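Local coordinates for protein AGR_L_2016p (Agrobacterium tumefaciens, PDB 2GVH) that probably hydrolyses the thioester bond of acyl-CoA substrates, releasing coenzyme A, with two hotdog-fold thioesterase regions carried in one chain, at residues Thr28-Ile32 / Arg57-Ala62; Phe66-Phe71 / Tyr143-Leu148; Tyr185-Ala190 / Ile238-Leu242; Ala174-Phe178 / Ala215-Gly219; Ile79-Ala85 / His122-Gly127. All blocks are in the same frame, centred on the assembly; numbering follows the deposited sequence.

How the contacts relate
Followed from the N terminus, the chain first closes contact 1, which lays strand 29-35 against helix 49-67. The same helix then runs on into contact 2, where its C-terminal end meets the loop before strand 148-149; F60 CE1 lies 3.6 Å from F71 O where the two contacts meet. Contact 5, between strands 71-80 and 121-133, is nested inside the long loop that contact 2 closes. In the second family region, contacts 4 and 3 cross, their segments alternating along the chain around helix 179-198, and they touch through I216 CD1 and L242 CD2, 4.1 Å apart. Contacts 1 and 3 also meet, K188 NZ lying 3.7 Å from I32 O.

Contact 1: residues Thr28-Ile32 / Arg57-Ala62; sequences TTRLI and RVAFIA
T29 and L31, two residues apart on strand 29-35, both direct their side chains at helix 49-67 and meet V58, I61 and A62 there. Most of the contact is apolar. L31 packs on V58 with the two CB atoms 4.1 Å apart, and its CD1 continues to I61 CD1 at 4.2 Å. T29 takes part through its methyl: with CG2 anti to the backbone N (chi1 -57° for OG1), that branch comes within 3.8 Å of I61 CG2, the two side chains crossing at about a right angle.

A second group of contacts sets polar atoms against carbon. V58 CG2 reaches the backbone at T29 O, 3.4 Å away, while T29 OG1 lies 3.9 Å from A62 CA, beside the helix backbone.

The charged member is R57. Its aliphatic part passes across L31, CD standing 4.2 Å from L31 CD1, before a bend at chi3 (-60°) carries the guanidinium on to a salt bridge with E164.

Strand and helix segments run in roughly opposite directions, at 149°, with their axes 8.4 Å apart. Backbone bonds join T29 and L31 to strand 89-100, and R30 to V163 of strand 160-165. This is the core packing of a hotdog fold, in which an antiparallel sheet wraps around a long central helix.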
# COMPACT_ATOMS: atom_id res chain seq x y z
N THR B 28 -6.39 17.24 21.00
CA THR B 28 -6.88 15.97 20.47
C THR B 28 -6.58 15.84 18.98
O THR B 28 -6.89 16.74 18.20
CB THR B 28 -8.39 15.80 20.71
OG1 THR B 28 -8.65 16.01 22.10
CG2 THR B 28 -8.85 14.37 20.35
N THR B 29 -5.97 14.73 18.61
CA THR B 29 -5.66 14.43 17.21
C THR B 29 -6.58 13.33 16.70
O THR B 29 -6.72 12.28 17.33
CB THR B 29 -4.22 13.95 17.08
OG1 THR B 29 -3.34 14.93 17.61
CG2 THR B 29 -3.87 13.70 15.63
N ARG B 30 -7.18 13.55 15.55
CA ARG B 30 -8.12 12.58 15.00
C ARG B 30 -7.65 12.06 13.66
O ARG B 30 -7.17 12.82 12.85
CB ARG B 30 -9.51 13.20 14.91
CG ARG B 30 -9.75 14.13 16.11
CD ARG B 30 -10.97 15.03 15.96
NE ARG B 30 -12.04 14.47 16.77
CZ ARG B 30 -12.30 14.84 18.01
NH1 ARG B 30 -11.58 15.80 18.57
NH2 ARG B 30 -13.27 14.27 18.68
N LEU B 31 -7.79 10.75 13.46
CA LEU B 31 -7.42 10.08 12.21
C LEU B 31 -8.60 9.20 11.80
O LEU B 31 -9.10 8.44 12.61
CB LEU B 31 -6.23 9.17 12.45
CG LEU B 31 -5.51 8.46 11.30
CD1 LEU B 31 -4.04 8.31 11.67
CD2 LEU B 31 -6.12 7.08 10.95
N ILE B 32 -9.04 9.29 10.56
CA ILE B 32 -10.28 8.70 10.17
C ILE B 32 -10.08 7.77 9.00
O ILE B 32 -9.46 8.15 8.02
CB ILE B 32 -11.36 9.77 9.86
CG1 ILE B 32 -11.83 10.38 11.17
CG2 ILE B 32 -12.54 9.11 9.27
CD1 ILE B 32 -12.73 11.58 11.07
N ARG B 57 -0.65 4.66 15.27
CA ARG B 57 -0.26 5.82 14.40
C ARG B 57 -0.76 7.17 14.98
O ARG B 57 0.01 8.14 15.08
CB ARG B 57 -0.70 5.64 12.97
CG ARG B 57 0.14 6.43 11.93
CD ARG B 57 -0.51 6.43 10.53
NE ARG B 57 -0.62 5.08 10.06
CZ ARG B 57 -1.56 4.63 9.24
NH1 ARG B 57 -2.50 5.42 8.75
NH2 ARG B 57 -1.54 3.35 8.89
N VAL B 58 -2.01 7.24 15.40
CA VAL B 58 -2.52 8.52 15.84
C VAL B 58 -1.95 8.88 17.22
O VAL B 58 -1.84 10.06 17.59
CB VAL B 58 -4.05 8.56 15.81
CG1 VAL B 58 -4.65 7.34 16.56
CG2 VAL B 58 -4.58 9.87 16.33
N ALA B 59 -1.58 7.86 17.97
CA ALA B 59 -0.87 8.06 19.21
C ALA B 59 0.45 8.74 18.94
O ALA B 59 0.78 9.77 19.56
CB ALA B 59 -0.65 6.77 19.88
N PHE B 60 1.19 8.15 18.01
CA PHE B 60 2.46 8.65 17.54
C PHE B 60 2.39 10.13 17.15
O PHE B 60 3.13 10.98 17.73
CB PHE B 60 2.97 7.78 16.39
CG PHE B 60 4.15 8.36 15.68
CD1 PHE B 60 5.43 8.21 16.18
CD2 PHE B 60 3.98 9.06 14.50
CE1 PHE B 60 6.53 8.75 15.53
CE2 PHE B 60 5.08 9.61 13.83
CZ PHE B 60 6.35 9.44 14.34
N ILE B 61 1.49 10.44 16.22
CA ILE B 61 1.26 11.82 15.79
C ILE B 61 1.00 12.73 17.00
O ILE B 61 1.59 13.81 17.11
CB ILE B 61 0.09 11.90 14.82
CG1 ILE B 61 0.36 11.07 13.54
CG2 ILE B 61 -0.23 13.34 14.47
CD1 ILE B 61 -0.85 10.95 12.61
N ALA B 62 0.11 12.31 17.89
CA ALA B 62 -0.22 13.14 19.05
C ALA B 62 1.02 13.50 19.85
O ALA B 62 1.30 14.68 20.06
CB ALA B 62 -1.24 12.46 19.94

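Contact 2: residues Phe66-Phe71 / Tyr143-Leu148; sequences FGRTPF and YVLPEL
F66 and P146 form the apolar centre, the two side chains arriving from opposite directions until F66 CE2 stands 3.4 Å from P146 CG. The F66 side chain leaves the helix end with CG anti to the backbone N (chi1 -179°), which carries the ring over to the 143-148 loop. L145 CB sits at the edge of that ring, near its plane, while L148, where strand 148-149 begins, brings its CB to 4.1 Å from F66 CZ. L145 also serves a second aromatic: its CD2 lies at the edge of the F71 ring, 3.7 Å from CZ, so that L145 touches two phenylalanines, F66 through CB and F71 through CD2.

Farther out, Y143 brings in the polar element. T69 OG1 lies over one face of its ring, and T69 CG2 reaches the hydroxyl end, 3.7 Å from Y143 CZ. Beyond the ring, the hydroxyl donates to the backbone at the helix end, Y143 OH to G67 O, 2.9 Å. The bond comes in from the side of the carbonyl, with a C=O...O angle of 110° and a tilt of 19° from the carbonyl plane. Because G67 has no side chain, the hydroxyl can also lie 3.3 Å from G67 CA.

Just beyond, R68 leaves the helical conformation with positive phi and is held by a salt bridge to E245. The loop is anchored by a backbone bond from E147 to Q24 of strand 24-25, on which the side chains of F66 and P146 also pack, and F71 packs on M131 and A133 of strand 121-133.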
# COMPACT_ATOMS: atom_id res chain seq x y z
N PHE B 66 3.16 17.02 20.43
CA PHE B 66 3.27 17.53 21.76
C PHE B 66 4.72 17.89 22.06
O PHE B 66 5.01 19.02 22.50
CB PHE B 66 2.77 16.52 22.79
CG PHE B 66 2.85 17.04 24.22
CD1 PHE B 66 1.92 17.95 24.69
CD2 PHE B 66 3.89 16.64 25.07
CE1 PHE B 66 1.99 18.44 26.01
CE2 PHE B 66 3.99 17.14 26.40
CZ PHE B 66 3.04 18.03 26.87
N GLY B 67 5.62 16.94 21.82
CA GLY B 67 7.02 17.11 22.24
C GLY B 67 7.94 17.56 21.14
O GLY B 67 9.08 17.86 21.40
N ARG B 68 7.45 17.55 19.90
CA ARG B 68 8.22 18.02 18.74
C ARG B 68 9.61 17.38 18.75
O ARG B 68 10.63 18.08 18.80
CB ARG B 68 8.30 19.57 18.76
CG ARG B 68 6.94 20.32 18.64
CD ARG B 68 6.25 20.02 17.32
NE ARG B 68 4.88 20.56 17.22
CZ ARG B 68 4.04 20.24 16.22
NH1 ARG B 68 4.42 19.41 15.27
NH2 ARG B 68 2.82 20.75 16.16
N THR B 69 9.63 16.05 18.73
CA THR B 69 10.87 15.27 18.80
C THR B 69 10.53 13.86 18.36
O THR B 69 9.37 13.52 18.35
CB THR B 69 11.46 15.28 20.24
OG1 THR B 69 12.78 14.74 20.23
CG2 THR B 69 10.58 14.49 21.21
N PRO B 70 11.52 13.03 17.95
CA PRO B 70 11.10 11.67 17.57
C PRO B 70 10.59 10.86 18.77
O PRO B 70 11.08 11.04 19.88
CB PRO B 70 12.38 11.05 16.99
CG PRO B 70 13.30 12.21 16.73
CD PRO B 70 12.96 13.23 17.76
N PHE B 71 9.60 10.01 18.53
CA PHE B 71 9.04 9.11 19.53
C PHE B 71 9.01 7.66 19.07
O PHE B 71 8.83 7.38 17.89
CB PHE B 71 7.59 9.49 19.81
CG PHE B 71 7.44 10.60 20.77
CD1 PHE B 71 7.43 10.36 22.12
CD2 PHE B 71 7.32 11.90 20.33
CE1 PHE B 71 7.31 11.39 23.00
CE2 PHE B 71 7.21 12.94 21.20
CZ PHE B 71 7.19 12.68 22.54
N TYR B 143 17.09 17.17 26.60
CA TYR B 143 15.71 17.31 26.16
C TYR B 143 14.78 16.91 27.30
O TYR B 143 14.99 15.88 27.93
CB TYR B 143 15.41 16.41 24.97
CG TYR B 143 13.92 16.43 24.67
CD1 TYR B 143 13.38 17.44 23.89
CD2 TYR B 143 13.06 15.50 25.24
CE1 TYR B 143 12.03 17.52 23.65
CE2 TYR B 143 11.69 15.57 25.01
CZ TYR B 143 11.18 16.58 24.21
OH TYR B 143 9.84 16.69 23.97
N VAL B 144 13.75 17.70 27.55
CA VAL B 144 12.64 17.16 28.33
C VAL B 144 11.27 17.36 27.64
O VAL B 144 11.13 18.21 26.75
CB VAL B 144 12.56 17.72 29.76
CG1 VAL B 144 14.00 17.94 30.37
CG2 VAL B 144 11.74 18.99 29.74
N LEU B 145 10.25 16.62 28.08
CA LEU B 145 8.92 16.96 27.60
C LEU B 145 8.41 18.13 28.40
O LEU B 145 8.74 18.27 29.56
CB LEU B 145 7.90 15.81 27.69
CG LEU B 145 8.31 14.42 27.29
CD1 LEU B 145 7.60 13.49 28.27
CD2 LEU B 145 7.91 14.21 25.86
N PRO B 146 7.57 18.96 27.77
CA PRO B 146 6.95 20.09 28.46
C PRO B 146 5.98 19.60 29.54
O PRO B 146 5.40 18.52 29.39
CB PRO B 146 6.18 20.81 27.34
CG PRO B 146 6.06 19.83 26.23
CD PRO B 146 7.17 18.85 26.35
N GLU B 147 5.86 20.36 30.64
CA GLU B 147 4.72 20.15 31.56
C GLU B 147 3.38 20.01 30.77
O GLU B 147 3.00 20.93 30.03
CB GLU B 147 4.62 21.30 32.56
CG GLU B 147 3.64 21.04 33.70
CD GLU B 147 3.67 22.14 34.80
OE1 GLU B 147 4.77 22.47 35.36
OE2 GLU B 147 2.58 22.67 35.10
N LEU B 148 2.69 18.87 30.92
CA LEU B 148 1.31 18.67 30.38
C LEU B 148 0.31 19.41 31.29
O LEU B 148 0.40 19.30 32.52
CB LEU B 148 0.91 17.19 30.31
CG LEU B 148 -0.55 16.75 30.01
CD1 LEU B 148 -1.22 17.50 28.87
CD2 LEU B 148 -0.72 15.23 29.70

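Contact 3: residues Tyr185-Ala190 / Ile238-Leu242; sequences YMTKAA and IQTKL
Central helix against curved sheet, the defining interface of the hotdog fold, is built here from M186 and A190 of helix 179-198 and I238, T240 and L242 of strand 235-246. The segments run at 137° to each other, with an axis separation of 8.4 Å. M186, a selenomethionine, makes the largest share of the helix side. Its CG lies 3.9 Å from L242 CD2, and the bend at chi3 (87°) swings CE back along the strand until it rests 3.5 Å from T240 O.

T240 packs against the same helical turn. Its CG2 meets M186 CB at 4.0 Å, and its OG1 lies 3.6 Å from M186 O, with A190 CB a little farther off. One turn on, the small A190 lets the strand come close, I238 CG2 reaching A190 CA at 3.8 Å. At the other end L242 CD1 touches the edge of the Y185 ring, near its plane, 4.0 Å from CD2, the two side chains crossing at about a right angle.

Strand 235-246 is flanked by 220-231 and 252-264, to which its backbone is bonded on alternate residues. Y185 extends the contact to V222 and to M162 of strand 160-165, while T187, facing away from the strand, packs on L52 of the third subunit.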
# COMPACT_ATOMS: atom_id res chain seq x y z
N TYR B 185 -6.90 12.75 -0.34
CA TYR B 185 -7.16 12.94 1.07
C TYR B 185 -8.28 13.97 1.26
O TYR B 185 -9.16 13.80 2.10
CB TYR B 185 -5.88 13.29 1.81
CG TYR B 185 -6.05 13.28 3.31
CD1 TYR B 185 -6.16 12.08 4.02
CD2 TYR B 185 -6.14 14.47 4.02
CE1 TYR B 185 -6.34 12.06 5.42
CE2 TYR B 185 -6.32 14.47 5.40
CZ TYR B 185 -6.43 13.28 6.10
OH TYR B 185 -6.61 13.35 7.49
N MSE B 186 -8.33 14.97 0.40
CA MSE B 186 -9.33 15.99 0.59
C MSE B 186 -10.67 15.40 0.30
O MSE B 186 -11.65 15.73 0.95
CB MSE B 186 -9.06 17.18 -0.31
CG MSE B 186 -7.83 17.92 0.06
SE MSE B 186 -7.41 19.19 -1.37
CE MSE B 186 -8.50 20.70 -0.75
N THR B 187 -10.72 14.54 -0.69
CA THR B 187 -11.92 13.87 -1.06
C THR B 187 -12.39 12.94 0.03
O THR B 187 -13.55 12.99 0.43
CB THR B 187 -11.72 13.08 -2.38
OG1 THR B 187 -11.19 13.96 -3.36
CG2 THR B 187 -13.04 12.57 -2.91
N LYS B 188 -11.52 12.06 0.51
CA LYS B 188 -11.79 11.32 1.76
C LYS B 188 -12.47 12.23 2.81
O LYS B 188 -13.56 11.91 3.27
CB LYS B 188 -10.52 10.72 2.32
CG LYS B 188 -10.77 9.69 3.38
CD LYS B 188 -9.49 9.28 4.00
CE LYS B 188 -9.40 7.78 4.15
NZ LYS B 188 -8.03 7.47 4.64
N ALA B 189 -11.87 13.36 3.15
CA ALA B 189 -12.52 14.24 4.13
C ALA B 189 -13.91 14.72 3.66
O ALA B 189 -14.83 14.81 4.45
CB ALA B 189 -11.61 15.43 4.52
N ALA B 190 -14.07 14.97 2.38
CA ALA B 190 -15.38 15.37 1.85
C ALA B 190 -16.39 14.22 1.97
O ALA B 190 -17.57 14.43 2.27
CB ALA B 190 -15.25 15.77 0.42
N ILE B 238 -19.29 20.39 -0.36
CA ILE B 238 -18.42 20.31 0.77
C ILE B 238 -17.20 21.11 0.45
O ILE B 238 -16.67 20.99 -0.65
CB ILE B 238 -17.96 18.86 1.05
CG1 ILE B 238 -19.13 17.99 1.52
CG2 ILE B 238 -16.89 18.86 2.16
CD1 ILE B 238 -19.98 17.46 0.42
N GLN B 239 -16.80 21.97 1.39
CA GLN B 239 -15.54 22.67 1.28
C GLN B 239 -14.52 21.91 2.08
O GLN B 239 -14.80 21.46 3.15
CB GLN B 239 -15.64 24.09 1.84
CG GLN B 239 -14.30 24.74 2.07
CD GLN B 239 -14.43 26.20 2.40
OE1 GLN B 239 -14.80 27.00 1.54
NE2 GLN B 239 -14.14 26.57 3.66
N THR B 240 -13.31 21.80 1.55
CA THR B 240 -12.22 21.19 2.30
C THR B 240 -11.03 22.09 2.22
O THR B 240 -10.74 22.63 1.17
CB THR B 240 -11.80 19.85 1.71
OG1 THR B 240 -12.95 19.04 1.53
CG2 THR B 240 -10.87 19.15 2.70
N LYS B 241 -10.34 22.22 3.33
CA LYS B 241 -9.13 23.03 3.44
C LYS B 241 -8.05 22.05 3.82
O LYS B 241 -8.25 21.23 4.73
CB LYS B 241 -9.27 24.07 4.54
CG LYS B 241 -10.29 25.13 4.24
CD LYS B 241 -9.88 26.49 4.82
CE LYS B 241 -11.13 27.26 5.30
NZ LYS B 241 -10.84 28.37 6.28
N LEU B 242 -6.91 22.12 3.13
CA LEU B 242 -5.80 21.21 3.40
C LEU B 242 -4.58 21.94 3.96
O LEU B 242 -4.16 22.93 3.39
CB LEU B 242 -5.46 20.41 2.13
CG LEU B 242 -4.52 19.26 2.42
CD1 LEU B 242 -5.15 18.32 3.40
CD2 LEU B 242 -4.10 18.53 1.17

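Contact 4: residues Ala174-Phe178 / Ala215-Gly219; sequences AGRMF and AIEIG
R176 lays its aliphatic arm beside the methyl of A215, R176 CD lying 3.7 Å from A215 CB. That arm is extended from CG to NE, and R176 NE is 5.4 Å from E217 OE2, so the opposite charges are near but not paired. R176 also packs on V72 of the third subunit. The other flat group, F178, takes no part across the contact; its ring meets F60 of that third subunit edge-to-face.

Between the backbones, two hydrogen bonds frame R176 and E217. The straighter one runs from M177 N to I216 O, 2.7 Å, with 172° at the hydrogen and the donor nearly along the C=O axis. The other, I218 N to G175 O, is 3.1 Å long and more bent, at 143°, its donor tilted from the carbonyl plane. Each acceptor also receives a CA-H...O approach, from R176 CA to I216 O and from E217 CA to G175 O at 3.5 Å.

On the buried side, M177, a selenomethionine, and I216 lie alongside each other and point the same way. Their CB atoms are 3.9 Å apart, and M177, with CG anti to the backbone N (chi1 -175°), lays SE 3.9 Å from I216 CD1. Both side chains continue onto V222 and A182.

A single antiparallel bridge, with R176 and E217 as its non-hydrogen-bonded pair, thus ties two loops together just before F178, the N-cap position of the central hotdog helix 179-198.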
# COMPACT_ATOMS: atom_id res chain seq x y z
N ALA B 174 11.65 13.47 -5.37
CA ALA B 174 12.06 14.74 -4.82
C ALA B 174 11.54 14.91 -3.39
O ALA B 174 11.74 15.97 -2.79
CB ALA B 174 11.57 15.88 -5.71
N GLY B 175 10.88 13.88 -2.85
CA GLY B 175 10.32 13.93 -1.48
C GLY B 175 9.02 14.72 -1.33
O GLY B 175 8.67 15.18 -0.24
N ARG B 176 8.28 14.88 -2.43
CA ARG B 176 7.12 15.76 -2.44
C ARG B 176 5.90 14.92 -2.65
O ARG B 176 5.90 14.04 -3.53
CB ARG B 176 7.21 16.77 -3.59
CG ARG B 176 8.27 17.82 -3.41
CD ARG B 176 8.08 18.99 -4.39
NE ARG B 176 9.28 19.82 -4.50
CZ ARG B 176 10.15 19.75 -5.50
NH1 ARG B 176 9.96 18.89 -6.51
NH2 ARG B 176 11.21 20.56 -5.51
N MSE B 177 4.87 15.16 -1.85
CA MSE B 177 3.63 14.41 -2.02
C MSE B 177 3.04 14.74 -3.40
O MSE B 177 3.05 15.92 -3.79
CB MSE B 177 2.64 14.81 -0.95
CG MSE B 177 1.37 14.03 -0.95
SE MSE B 177 0.25 14.63 0.52
CE MSE B 177 -0.85 12.97 0.65
N PHE B 178 2.60 13.73 -4.14
CA PHE B 178 1.87 13.99 -5.37
C PHE B 178 0.62 14.73 -5.00
O PHE B 178 -0.06 14.36 -4.02
CB PHE B 178 1.44 12.68 -6.06
CG PHE B 178 2.59 11.86 -6.53
CD1 PHE B 178 3.31 12.23 -7.67
CD2 PHE B 178 2.98 10.71 -5.84
CE1 PHE B 178 4.41 11.47 -8.09
CE2 PHE B 178 4.08 9.96 -6.25
CZ PHE B 178 4.79 10.32 -7.39
N ALA B 215 4.04 22.81 -1.96
CA ALA B 215 4.11 21.37 -2.07
C ALA B 215 4.29 20.81 -0.66
O ALA B 215 4.90 21.46 0.21
CB ALA B 215 5.25 20.96 -2.98
N ILE B 216 3.73 19.62 -0.47
CA ILE B 216 3.76 18.90 0.81
C ILE B 216 4.91 17.92 0.83
O ILE B 216 5.07 17.16 -0.11
CB ILE B 216 2.43 18.12 1.03
CG1 ILE B 216 1.28 19.11 1.16
CG2 ILE B 216 2.50 17.25 2.30
CD1 ILE B 216 -0.03 18.53 0.82
N GLU B 217 5.68 17.94 1.92
CA GLU B 217 6.85 17.08 2.07
C GLU B 217 6.68 15.83 2.93
O GLU B 217 5.80 15.75 3.78
CB GLU B 217 8.04 17.91 2.52
CG GLU B 217 8.75 18.53 1.32
CD GLU B 217 9.41 19.84 1.64
OE1 GLU B 217 10.11 19.91 2.68
OE2 GLU B 217 9.24 20.78 0.83
N ILE B 218 7.54 14.86 2.67
CA ILE B 218 7.51 13.53 3.28
C ILE B 218 7.49 13.51 4.83
O ILE B 218 6.77 12.70 5.44
CB ILE B 218 8.65 12.63 2.68
CG1 ILE B 218 8.51 11.17 3.09
CG2 ILE B 218 10.05 13.19 3.03
CD1 ILE B 218 7.24 10.56 2.70
N GLY B 219 8.26 14.40 5.48
CA GLY B 219 8.29 14.44 6.95
C GLY B 219 7.14 15.19 7.61
O GLY B 219 7.28 15.74 8.73

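Contact 5: residues Ile79-Ala85 / His122-Gly127; sequences IDFRQPA and HTCTRG
D80 O is approached by both branches of T125: OG1 gives it a weak hydrogen bond at 3.5 Å, and the methyl CG2 sits closer, at 3.2 Å. A chi1 of -59° sets CG2 of T125 anti to the backbone N, where it meets I79 CG2, 3.4 Å away, the side chains crossing at about a right angle. I79 then continues along the strand, its CG1 lying 4.1 Å from G127 CA.

The two segments run nearly antiparallel, end-to-end directions 166° apart, as the strand pair at one edge of this chain's hotdog sheet. On the other edge of 122-127, T125 and G127 are bonded through their backbones to strand 104-115. I79 and D80 pair antiparallel with a strand of the second subunit, so the sheet runs on across that interface.

Beyond D80 the chain stays extended without being regular strand, and side chains make the contacts. R82 and T123 slide past each other in opposite directions, T123 CG2 touching R82 CG at 3.7 Å, and R82 CD rests 3.2 Å from H122 O. P84 follows, packing its CD on T123 CG2 and its CB on the imidazole of H122, 3.6 Å from ND1; the same ring meets that of H89.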
# COMPACT_ATOMS: atom_id res chain seq x y z
N ILE B 79 -5.94 -4.22 25.52
CA ILE B 79 -7.05 -3.66 24.77
C ILE B 79 -8.14 -4.72 24.57
O ILE B 79 -7.83 -5.85 24.19
CB ILE B 79 -6.56 -3.13 23.39
CG1 ILE B 79 -5.57 -1.98 23.57
CG2 ILE B 79 -7.73 -2.62 22.55
CD1 ILE B 79 -4.75 -1.73 22.35
N ASP B 80 -9.40 -4.35 24.81
CA ASP B 80 -10.53 -5.20 24.42
C ASP B 80 -11.15 -4.77 23.10
O ASP B 80 -11.43 -3.60 22.89
CB ASP B 80 -11.62 -5.20 25.48
CG ASP B 80 -11.25 -6.03 26.69
OD1 ASP B 80 -11.00 -7.25 26.55
OD2 ASP B 80 -11.24 -5.46 27.80
N PHE B 81 -11.39 -5.73 22.22
CA PHE B 81 -11.98 -5.46 20.92
C PHE B 81 -13.34 -6.06 20.78
O PHE B 81 -13.57 -7.20 21.22
CB PHE B 81 -11.12 -6.07 19.83
CG PHE B 81 -10.18 -5.11 19.21
CD1 PHE B 81 -8.94 -4.89 19.79
CD2 PHE B 81 -10.53 -4.42 18.05
CE1 PHE B 81 -8.06 -3.98 19.20
CE2 PHE B 81 -9.66 -3.51 17.45
CZ PHE B 81 -8.42 -3.29 18.03
N ARG B 82 -14.25 -5.34 20.15
CA ARG B 82 -15.54 -5.92 19.79
C ARG B 82 -15.71 -5.88 18.30
O ARG B 82 -15.44 -4.87 17.69
CB ARG B 82 -16.70 -5.23 20.50
CG ARG B 82 -16.94 -3.78 20.15
CD ARG B 82 -18.31 -3.29 20.70
NE ARG B 82 -18.35 -3.31 22.15
CZ ARG B 82 -19.21 -4.01 22.88
NH1 ARG B 82 -20.14 -4.75 22.28
NH2 ARG B 82 -19.14 -3.97 24.20
N GLN B 83 -16.12 -6.98 17.69
CA GLN B 83 -16.31 -6.91 16.26
C GLN B 83 -17.76 -6.54 16.00
O GLN B 83 -18.66 -7.18 16.51
CB GLN B 83 -15.86 -8.21 15.54
CG GLN B 83 -14.45 -8.75 15.94
CD GLN B 83 -13.30 -7.93 15.38
N PRO B 84 -18.00 -5.46 15.26
CA PRO B 84 -19.36 -5.11 14.90
C PRO B 84 -19.87 -5.97 13.75
O PRO B 84 -19.16 -6.88 13.30
CB PRO B 84 -19.20 -3.67 14.46
CG PRO B 84 -17.88 -3.66 13.83
CD PRO B 84 -17.04 -4.48 14.74
N ALA B 85 -21.09 -5.70 13.28
CA ALA B 85 -21.65 -6.40 12.12
C ALA B 85 -20.89 -6.00 10.84
O ALA B 85 -20.34 -4.87 10.77
CB ALA B 85 -23.14 -6.11 11.97
N HIS B 122 -20.96 1.51 16.89
CA HIS B 122 -20.87 0.07 17.02
C HIS B 122 -19.71 -0.38 17.86
O HIS B 122 -19.74 -1.46 18.46
CB HIS B 122 -20.75 -0.59 15.67
CG HIS B 122 -22.05 -0.94 15.07
ND1 HIS B 122 -22.16 -1.69 13.92
CD2 HIS B 122 -23.31 -0.64 15.45
CE1 HIS B 122 -23.44 -1.82 13.61
NE2 HIS B 122 -24.16 -1.20 14.53
N THR B 123 -18.65 0.41 17.89
CA THR B 123 -17.53 0.07 18.77
C THR B 123 -17.09 1.30 19.50
O THR B 123 -17.40 2.40 19.11
CB THR B 123 -16.22 -0.46 18.08
OG1 THR B 123 -15.56 0.61 17.40
CG2 THR B 123 -16.46 -1.69 17.15
N CYS B 124 -16.29 1.06 20.52
CA CYS B 124 -15.75 2.12 21.29
C CYS B 124 -14.56 1.67 22.11
O CYS B 124 -14.56 1.73 23.32
CB CYS B 124 -16.82 2.63 22.21
SG CYS B 124 -16.22 4.10 22.98
N THR B 125 -13.52 1.20 21.42
CA THR B 125 -12.36 0.63 22.02
C THR B 125 -11.38 1.69 22.55
O THR B 125 -11.11 2.71 21.91
CB THR B 125 -11.70 -0.24 21.01
OG1 THR B 125 -12.63 -1.25 20.60
CG2 THR B 125 -10.48 -0.89 21.59
N ARG B 126 -10.85 1.46 23.74
CA ARG B 126 -9.93 2.41 24.34
C ARG B 126 -8.56 1.75 24.45
O ARG B 126 -8.47 0.59 24.81
CB ARG B 126 -10.46 2.82 25.71
CG ARG B 126 -9.50 3.53 26.58
CD ARG B 126 -10.06 3.62 27.96
NE ARG B 126 -9.42 4.70 28.70
CZ ARG B 126 -8.68 4.54 29.79
NH1 ARG B 126 -8.49 3.33 30.33
NH2 ARG B 126 -8.15 5.61 30.36
N GLY B 127 -7.50 2.48 24.12
CA GLY B 127 -6.15 1.98 24.35
C GLY B 127 -5.26 3.01 25.03
O GLY B 127 -5.49 4.21 24.93